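Local structure of putative metal-dependent phosphoesterase (Bifidobacterium adolescentis, 3O0F) at residues 78-83 against 184-189; 96-101 against 189-194; 228-233 against 243-248. The protein is a metal-dependent phosphoesterase of the PHP family that binds AMP beside a cluster of iron and zinc ions, and may act as a 5'-3' exonuclease. All coordinates share one frame; numbering follows the deposited sequence.

Contact 1. Residues 78-83 against 184-189; sequences AVDEDV and STHEVI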
loop_
_atom_site.group_PDB
_atom_site.type_symbol
_atom_site.label_atom_id
_atom_site.label_comp_id
_atom_site.label_asym_id
_atom_site.label_seq_id
_atom_site.Cartn_x
_atom_site.Cartn_y
_atom_site.Cartn_z
ATOM N N ALA A 78 5.261 -1.265 8.054
ATOM C CA ALA A 78 6.068 -0.751 9.113
ATOM C C ALA A 78 5.318 -0.819 10.454
ATOM O O ALA A 78 4.133 -1.154 10.493
ATOM C CB ALA A 78 6.544 0.697 8.789
ATOM N N VAL A 79 6.035 -0.538 11.536
ATOM C CA VAL A 79 5.453 -0.513 12.874
ATOM C C VAL A 79 6.015 0.641 13.686
ATOM O O VAL A 79 7.188 0.981 13.556
ATOM C CB VAL A 79 5.697 -1.854 13.651
ATOM C CG1 VAL A 79 7.184 -2.213 13.684
ATOM C CG2 VAL A 79 5.161 -1.741 15.068
ATOM N N ASP A 80 5.177 1.224 14.542
ATOM C CA ASP A 80 5.594 2.275 15.464
ATOM C C ASP A 80 5.071 2.026 16.897
ATOM O O ASP A 80 3.874 2.158 17.183
ATOM C CB ASP A 80 5.127 3.627 14.934
ATOM C CG ASP A 80 5.858 4.777 15.571
ATOM O OD1 ASP A 80 6.100 4.689 16.794
ATOM O OD2 ASP A 80 6.147 5.777 14.869
ATOM N N GLU A 81 5.974 1.671 17.810
ATOM C CA GLU A 81 5.563 1.159 19.126
ATOM C C GLU A 81 4.598 0.017 18.845
ATOM O O GLU A 81 4.981 -0.887 18.135
ATOM C CB GLU A 81 5.008 2.276 20.017
ATOM C CG GLU A 81 6.100 3.362 20.331
ATOM C CD GLU A 81 5.536 4.757 20.689
ATOM O OE1 GLU A 81 4.316 4.873 20.995
ATOM O OE2 GLU A 81 6.321 5.746 20.645
ATOM N N ASP A 82 3.363 0.030 19.328
ATOM C CA ASP A 82 2.468 -1.118 19.038
ATOM C C ASP A 82 1.516 -0.910 17.837
ATOM O O ASP A 82 0.554 -1.665 17.674
ATOM C CB ASP A 82 1.665 -1.516 20.298
ATOM C CG ASP A 82 0.778 -0.379 20.822
ATOM O OD1 ASP A 82 1.193 0.809 20.743
ATOM O OD2 ASP A 82 -0.334 -0.673 21.318
ATOM N N VAL A 83 1.774 0.093 17.002
ATOM C CA VAL A 83 0.836 0.486 15.965
ATOM C C VAL A 83 1.360 0.017 14.594
ATOM O O VAL A 83 2.471 0.360 14.212
ATOM C CB VAL A 83 0.624 2.030 15.929
ATOM C CG1 VAL A 83 -0.442 2.405 14.920
ATOM C CG2 VAL A 83 0.298 2.620 17.324
ATOM N N SER A 184 10.809 -0.451 11.673
ATOM C CA SER A 184 10.178 0.697 12.300
ATOM C C SER A 184 9.928 1.806 11.270
ATOM O O SER A 184 10.582 1.876 10.219
ATOM C CB SER A 184 11.042 1.251 13.412
ATOM O OG SER A 184 12.177 1.876 12.827
ATOM N N THR A 185 8.968 2.662 11.586
ATOM C CA THR A 185 8.697 3.858 10.784
ATOM C C THR A 185 9.938 4.755 10.688
ATOM O O THR A 185 10.176 5.307 9.636
ATOM C CB THR A 185 7.529 4.670 11.336
ATOM O OG1 THR A 185 7.755 4.963 12.718
ATOM C CG2 THR A 185 6.210 3.885 11.175
ATOM N N HIS A 186 10.738 4.850 11.745
ATOM C CA HIS A 186 11.955 5.671 11.688
ATOM C C HIS A 186 12.972 5.114 10.685
ATOM O O HIS A 186 13.633 5.878 9.976
ATOM C CB HIS A 186 12.601 5.792 13.067
ATOM C CG HIS A 186 11.615 6.062 14.163
ATOM N ND1 HIS A 186 10.762 7.147 14.142
ATOM C CD2 HIS A 186 11.344 5.387 15.305
ATOM C CE1 HIS A 186 10.000 7.123 15.224
ATOM N NE2 HIS A 186 10.332 6.062 15.943
ATOM N N GLU A 187 13.082 3.793 10.628
ATOM C CA GLU A 187 13.956 3.154 9.671
ATOM C C GLU A 187 13.419 3.311 8.266
ATOM O O GLU A 187 14.183 3.634 7.359
ATOM C CB GLU A 187 14.170 1.655 9.923
ATOM C CG GLU A 187 15.160 1.139 8.870
ATOM C CD GLU A 187 15.500 -0.327 8.907
ATOM O OE1 GLU A 187 14.827 -1.102 9.629
ATOM O OE2 GLU A 187 16.472 -0.678 8.185
ATOM N N VAL A 188 12.134 3.075 8.071
ATOM C CA VAL A 188 11.510 3.245 6.733
ATOM C C VAL A 188 11.674 4.673 6.211
ATOM O O VAL A 188 12.100 4.890 5.061
ATOM C CB VAL A 188 10.041 2.808 6.756
ATOM C CG1 VAL A 188 9.279 3.295 5.472
ATOM C CG2 VAL A 188 9.967 1.249 6.914
ATOM N N ILE A 189 11.395 5.660 7.049
ATOM C CA ILE A 189 11.548 7.044 6.601
ATOM C C ILE A 189 12.995 7.397 6.217
ATOM O O ILE A 189 13.228 8.032 5.174
ATOM C CB ILE A 189 10.999 8.059 7.601
ATOM C CG1 ILE A 189 9.472 7.925 7.708
ATOM C CG2 ILE A 189 11.346 9.482 7.149
ATOM C CD1 ILE A 189 8.902 8.631 8.922
HETATM O O HOH W 1 8.523 5.229 17.702
#

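Contact 2. Residues 96-101 against 189-194; sequences NEHISS and IAAVKG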
loop_
_atom_site.group_PDB
_atom_site.type_symbol
_atom_site.label_atom_id
_atom_site.label_comp_id
_atom_site.label_asym_id
_atom_site.label_seq_id
_atom_site.Cartn_x
_atom_site.Cartn_y
_atom_site.Cartn_z
ATOM N N ASN A 96 18.532 1.478 -4.946
ATOM C CA ASN A 96 19.135 1.804 -3.649
ATOM C C ASN A 96 19.271 0.543 -2.785
ATOM O O ASN A 96 18.310 -0.183 -2.596
ATOM C CB ASN A 96 18.311 2.900 -2.963
ATOM C CG ASN A 96 18.807 3.218 -1.587
ATOM O OD1 ASN A 96 18.439 2.539 -0.618
ATOM N ND2 ASN A 96 19.654 4.268 -1.478
ATOM N N GLU A 97 20.482 0.271 -2.290
ATOM C CA GLU A 97 20.800 -1.010 -1.625
ATOM C C GLU A 97 20.101 -1.163 -0.264
ATOM O O GLU A 97 19.729 -2.280 0.106
ATOM C CB GLU A 97 22.346 -1.184 -1.485
ATOM C CG GLU A 97 22.852 -2.505 -0.789
ATOM C CD GLU A 97 24.401 -2.578 -0.627
ATOM O OE1 GLU A 97 25.097 -2.722 -1.659
ATOM O OE2 GLU A 97 24.933 -2.500 0.523
ATOM N N HIS A 98 19.935 -0.062 0.484
ATOM C CA HIS A 98 19.262 -0.099 1.792
ATOM C C HIS A 98 17.783 -0.417 1.599
ATOM O O HIS A 98 17.219 -1.312 2.249
ATOM C CB HIS A 98 19.486 1.249 2.524
ATOM C CG HIS A 98 18.823 1.377 3.869
ATOM N ND1 HIS A 98 18.328 0.301 4.579
ATOM C CD2 HIS A 98 18.647 2.459 4.672
ATOM C CE1 HIS A 98 17.822 0.721 5.725
ATOM N NE2 HIS A 98 18.021 2.022 5.818
ATOM N N ILE A 99 17.136 0.280 0.678
ATOM C CA ILE A 99 15.704 0.066 0.537
ATOM C C ILE A 99 15.471 -1.318 -0.087
ATOM O O ILE A 99 14.612 -2.064 0.361
ATOM C CB ILE A 99 15.006 1.317 -0.123
ATOM C CG1 ILE A 99 13.619 1.529 0.509
ATOM C CG2 ILE A 99 15.027 1.278 -1.626
ATOM C CD1 ILE A 99 12.989 2.842 0.207
ATOM N N SER A 100 16.307 -1.711 -1.030
ATOM C CA SER A 100 16.203 -3.041 -1.652
ATOM C C SER A 100 16.305 -4.190 -0.680
ATOM O O SER A 100 15.506 -5.130 -0.752
ATOM C CB SER A 100 17.273 -3.249 -2.737
ATOM O OG SER A 100 16.872 -2.574 -3.889
ATOM N N SER A 101 17.277 -4.127 0.220
ATOM C CA SER A 101 17.460 -5.202 1.154
ATOM C C SER A 101 16.368 -5.173 2.235
ATOM O O SER A 101 15.944 -6.206 2.705
ATOM C CB SER A 101 18.858 -5.144 1.739
ATOM O OG SER A 101 18.883 -4.240 2.798
ATOM N N ILE A 189 11.395 5.660 7.049
ATOM C CA ILE A 189 11.548 7.044 6.601
ATOM C C ILE A 189 12.995 7.397 6.217
ATOM O O ILE A 189 13.228 8.032 5.174
ATOM C CB ILE A 189 10.999 8.059 7.601
ATOM C CG1 ILE A 189 9.472 7.925 7.708
ATOM C CG2 ILE A 189 11.346 9.482 7.149
ATOM C CD1 ILE A 189 8.902 8.631 8.922
ATOM N N ALA A 190 13.969 6.987 7.030
ATOM C CA ALA A 190 15.351 7.207 6.690
ATOM C C ALA A 190 15.715 6.541 5.362
ATOM O O ALA A 190 16.485 7.127 4.590
ATOM C CB ALA A 190 16.287 6.715 7.810
ATOM N N ALA A 191 15.210 5.324 5.119
ATOM C CA ALA A 191 15.543 4.586 3.923
ATOM C C ALA A 191 14.927 5.265 2.700
ATOM O O ALA A 191 15.576 5.361 1.665
ATOM C CB ALA A 191 15.111 3.106 4.016
ATOM N N VAL A 192 13.683 5.742 2.827
ATOM C CA VAL A 192 13.006 6.333 1.681
ATOM C C VAL A 192 13.689 7.644 1.308
ATOM O O VAL A 192 14.017 7.868 0.130
ATOM C CB VAL A 192 11.494 6.529 1.900
ATOM C CG1 VAL A 192 10.896 7.371 0.715
ATOM C CG2 VAL A 192 10.784 5.165 2.003
ATOM N N LYS A 193 13.951 8.488 2.319
ATOM C CA LYS A 193 14.697 9.713 2.097
ATOM C C LYS A 193 16.111 9.407 1.594
ATOM O O LYS A 193 16.612 10.092 0.707
ATOM C CB LYS A 193 14.777 10.551 3.386
ATOM C CG LYS A 193 13.470 11.053 3.938
ATOM C CD LYS A 193 12.386 11.465 2.921
ATOM C CE LYS A 193 12.671 12.807 2.361
ATOM N NZ LYS A 193 11.739 13.286 1.251
ATOM N N GLY A 194 16.737 8.367 2.124
ATOM C CA GLY A 194 18.050 7.956 1.611
ATOM C C GLY A 194 18.050 7.674 0.124
ATOM O O GLY A 194 19.017 8.009 -0.594
HETATM O O HOH W 2 18.021 4.352 1.749
#

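Contact 3. Residues 228-233 against 243-248; sequences DGLEVW and ERLLTI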
loop_
_atom_site.group_PDB
_atom_site.type_symbol
_atom_site.label_atom_id
_atom_site.label_comp_id
_atom_site.label_asym_id
_atom_site.label_seq_id
_atom_site.Cartn_x
_atom_site.Cartn_y
_atom_site.Cartn_z
ATOM N N ASP A 228 7.108 13.380 4.523
ATOM C CA ASP A 228 6.697 14.429 3.601
ATOM C C ASP A 228 5.205 14.743 3.679
ATOM O O ASP A 228 4.792 15.856 3.368
ATOM C CB ASP A 228 7.040 14.028 2.177
ATOM C CG ASP A 228 8.526 13.941 1.940
ATOM O OD1 ASP A 228 9.106 15.002 1.662
ATOM O OD2 ASP A 228 9.087 12.807 1.997
ATOM N N GLY A 229 4.380 13.739 3.997
ATOM C CA GLY A 229 2.929 13.900 3.857
ATOM C C GLY A 229 2.053 12.902 4.593
ATOM O O GLY A 229 2.527 11.930 5.162
ATOM N N LEU A 230 0.761 13.177 4.524
ATOM C CA LEU A 230 -0.326 12.403 5.141
ATOM C C LEU A 230 -1.412 12.151 4.104
ATOM O O LEU A 230 -1.830 13.072 3.409
ATOM C CB LEU A 230 -0.953 13.242 6.261
ATOM C CG LEU A 230 -0.030 13.597 7.440
ATOM C CD1 LEU A 230 -0.778 14.438 8.478
ATOM C CD2 LEU A 230 0.536 12.329 8.064
ATOM N N GLU A 231 -1.838 10.894 3.995
ATOM C CA GLU A 231 -2.944 10.503 3.171
ATOM C C GLU A 231 -4.205 10.792 3.959
ATOM O O GLU A 231 -4.453 10.151 4.984
ATOM C CB GLU A 231 -2.840 9.000 2.858
ATOM C CG GLU A 231 -4.009 8.478 2.085
ATOM C CD GLU A 231 -3.824 7.031 1.673
ATOM O OE1 GLU A 231 -3.670 6.168 2.571
ATOM O OE2 GLU A 231 -3.838 6.749 0.449
ATOM N N VAL A 232 -4.979 11.773 3.486
ATOM C CA VAL A 232 -6.166 12.208 4.148
ATOM C C VAL A 232 -7.408 11.691 3.469
ATOM O O VAL A 232 -8.364 11.216 4.148
ATOM C CB VAL A 232 -6.236 13.776 4.262
ATOM C CG1 VAL A 232 -7.581 14.198 4.865
ATOM C CG2 VAL A 232 -5.048 14.289 5.109
ATOM N N TRP A 233 -7.420 11.772 2.144
ATOM C CA TRP A 233 -8.621 11.424 1.393
ATOM C C TRP A 233 -8.587 9.926 1.123
ATOM O O TRP A 233 -8.008 9.464 0.132
ATOM C CB TRP A 233 -8.725 12.233 0.120
ATOM C CG TRP A 233 -8.333 13.689 0.274
ATOM C CD1 TRP A 233 -7.354 14.335 -0.391
ATOM C CD2 TRP A 233 -8.950 14.650 1.131
ATOM N NE1 TRP A 233 -7.325 15.668 -0.012
ATOM C CE2 TRP A 233 -8.288 15.877 0.933
ATOM C CE3 TRP A 233 -10.021 14.594 2.040
ATOM C CZ2 TRP A 233 -8.645 17.049 1.628
ATOM C CZ3 TRP A 233 -10.384 15.750 2.729
ATOM C CH2 TRP A 233 -9.694 16.964 2.512
ATOM N N GLU A 243 -10.092 15.958 9.680
ATOM C CA GLU A 243 -9.812 17.325 10.209
ATOM C C GLU A 243 -8.549 17.377 11.065
ATOM O O GLU A 243 -7.752 18.296 10.966
ATOM C CB GLU A 243 -10.971 17.874 11.034
ATOM C CG GLU A 243 -12.166 18.370 10.178
ATOM C CD GLU A 243 -13.472 18.439 10.979
ATOM O OE1 GLU A 243 -13.395 18.448 12.239
ATOM O OE2 GLU A 243 -14.571 18.466 10.360
ATOM N N ARG A 244 -8.357 16.358 11.885
ATOM C CA ARG A 244 -7.153 16.272 12.712
ATOM C C ARG A 244 -5.881 16.207 11.820
ATOM O O ARG A 244 -4.904 16.928 12.031
ATOM C CB ARG A 244 -7.285 15.064 13.655
ATOM C CG ARG A 244 -5.980 14.557 14.225
ATOM C CD ARG A 244 -6.180 13.557 15.354
ATOM N NE ARG A 244 -4.851 13.098 15.735
ATOM C CZ ARG A 244 -4.266 11.982 15.316
ATOM N NH1 ARG A 244 -4.921 11.092 14.579
ATOM N NH2 ARG A 244 -3.002 11.727 15.673
ATOM N N LEU A 245 -5.894 15.376 10.800
ATOM C CA LEU A 245 -4.704 15.205 9.968
ATOM C C LEU A 245 -4.429 16.453 9.099
ATOM O O LEU A 245 -3.278 16.799 8.857
ATOM C CB LEU A 245 -4.857 13.925 9.098
ATOM C CG LEU A 245 -4.930 12.552 9.797
ATOM C CD1 LEU A 245 -5.354 11.477 8.755
ATOM C CD2 LEU A 245 -3.584 12.113 10.469
ATOM N N LEU A 246 -5.491 17.110 8.621
ATOM C CA LEU A 246 -5.356 18.336 7.825
ATOM C C LEU A 246 -4.716 19.444 8.673
ATOM O O LEU A 246 -3.933 20.236 8.173
ATOM C CB LEU A 246 -6.720 18.814 7.316
ATOM C CG LEU A 246 -7.356 18.026 6.173
ATOM C CD1 LEU A 246 -8.797 18.474 5.980
ATOM C CD2 LEU A 246 -6.512 18.112 4.868
ATOM N N THR A 247 -5.072 19.489 9.952
ATOM C CA THR A 247 -4.526 20.455 10.849
ATOM C C THR A 247 -3.054 20.224 11.079
ATOM O O THR A 247 -2.279 21.181 11.070
ATOM C CB THR A 247 -5.300 20.469 12.190
ATOM O OG1 THR A 247 -6.655 20.819 11.907
ATOM C CG2 THR A 247 -4.690 21.479 13.178
ATOM N N ILE A 248 -2.666 18.966 11.319
ATOM C CA ILE A 248 -1.272 18.623 11.477
ATOM C C ILE A 248 -0.476 18.955 10.205
ATOM O O ILE A 248 0.603 19.562 10.279
ATOM C CB ILE A 248 -1.079 17.137 11.850
ATOM C CG1 ILE A 248 -1.639 16.873 13.275
ATOM C CG2 ILE A 248 0.418 16.740 11.689
ATOM C CD1 ILE A 248 -1.876 15.393 13.580
#

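Contact 1. Residues 78-83 against 184-189
Val79 and Ser184 bring their backbones together in a single beta bridge, CA to CA 4.9 Å, where the end of strand 70-80 meets the start of helix 185-194. Val79 O accepts the amide of Thr185, N to O 3.1 Å, and also receives a CA-H...O contact from Ser184. Ser184 is the N-cap of the helix: its OG accepts from Glu187 N.

The polar side chains meet one residue further on. Thr185 OG1 donates to Asp80 OD2 at 2.8 Å, reaching the carboxylate from above its plane, 52° out of it, while the two side chains cross at about a right angle. With chi1 at 53°, OG1 of Thr185 lies between its own N and carbonyl carbon and faces the acid, and CG2 turns to Ala78 CB. A valine in place of Thr185 would probably leave Asp80 OD2 without its hydroxyl donor and the carboxylate less firmly fixed against the helix. The other carboxylate oxygen, Asp80 OD1, accepts from a water that also lies 2.7 Å from His186 NE2, so the carboxylate reaches two successive helix residues. His186 ND1 is hydrogen-bonded to Asp225. On the apolar side, one residue back along the strand from Val79, Ala78 CB packs on Val188 CG2 at 3.9 Å.

Asp80 opens a type II' beta turn that ends at Val83, which leads into strand 83-90; Val85 of that strand touches both Asp80 and Thr185, and its Met87 touches Val188. Helix 216-225 adds Met222 against Asp80, and Met102 of helix 97-124 packs against Val188.

Contact 2. Residues 96-101 against 189-194
His98 and Ile99, in the first turn of helix 97-124, pack on Ala191 and Val192 near the end of helix 185-194. The two axes approach to 8.9 Å at a crossing angle of -132°, and the backbones come nearest at Ile99 and Ala191, whose CA atoms are 5.6 Å apart.

Ile99 can be followed outward. Its CB is directed at the opposite helix, and the longer branch carries the contact: CG1 meets Ala191 CB at 4.1 Å, and CD1 goes past it to Val192 CG2 at 3.7 Å, the two side chains lying oblique to one another. CD1 also lies against the carbonyl oxygen of Ala191. The chi1 of -144° is well away from a staggered value, and the extended chi2 carries CD1 on to Val192.

The same methyl, Ala191 CB, also meets the imidazole of His98. It sits over one ring face, 3.8 Å from the centroid and 21° off the normal, a CH-pi contact displaced toward the CD2-NE2 side. Asn96 is the N-cap of helix 97-124, its OD1 accepting in the carbonyl plane from Ile99 N at 2.9 Å. A water donates both to that OD1 and to Ala191 O, linking the cap to the other helix without a direct hydrogen bond.

Ile99 also touches Tyr92, and Ile189 reaches Met222 of helix 216-225. Val192 touches both Ile99 and Val199 of strand 198-201, which places helix 185-194 between the sheet and the beginning of helix 97-124.

Contact 3. Residues 228-233 against 243-248
Leu230 and Val232 of strand 229-233 pack against Leu245, Leu246 and Ile248 of helix 239-252 in a beta-alpha-beta unit that continues into strand 255-258, part of the TIM-barrel-related PHP fold. The strand and helix run at 146° to each other, with axes 8.7 Å apart.

The dense part is formed by buried Leu230, Val232, Leu245 and Trp233. Leu245 CB meets Val232 CG2 at 4.0 Å as the two side chains slide past each other in opposite directions, and its CD2 lies 4.2 Å from Leu230 CD1. At the margin Leu246 and Ile248 are partly exposed: Ile248 CG2 touches that same Leu230 CD1, while Leu246 CG lies against Val232 CG1 and its methyls reach the benzene part of the Trp233 indole.

The outward side of the helix is looser. Glu243 and Thr247 are exposed and point away from the strand, and Thr247 OG1 instead donates to Glu243 O one turn back. On the reverse side of the strand, Glu231 turns toward the metal centre, bonding His18, an iron ligand, and the backbone of His203, so it probably positions first-shell residues. The nearest approach in the packed part is Leu230 CD1 to the carbonyl oxygen of Leu245, 3.5 Å.

Overall arrangement
Contacts 1 and 2 use successive parts of helix 185-194 and share Ile189: its beginning is tied to a strand end, its later turns lie against helix 97-124. Both are partly buried, and polar groups and a water join the apolar packing in each, with direct hydrogen bonds crossing only in contact 1. Contact 3 is the buried one, its side-chain contacts across the interface apolar and with no hydrogen bond between the segments, and belongs to the later half of the same mixed sheet that contact 1 reaches through strand 70-80. Contacts 2 and 3, centres about 24 Å apart, are nevertheless joined by a salt bridge from Lys193 NZ to Asp228 OD2, 2.8 Å long.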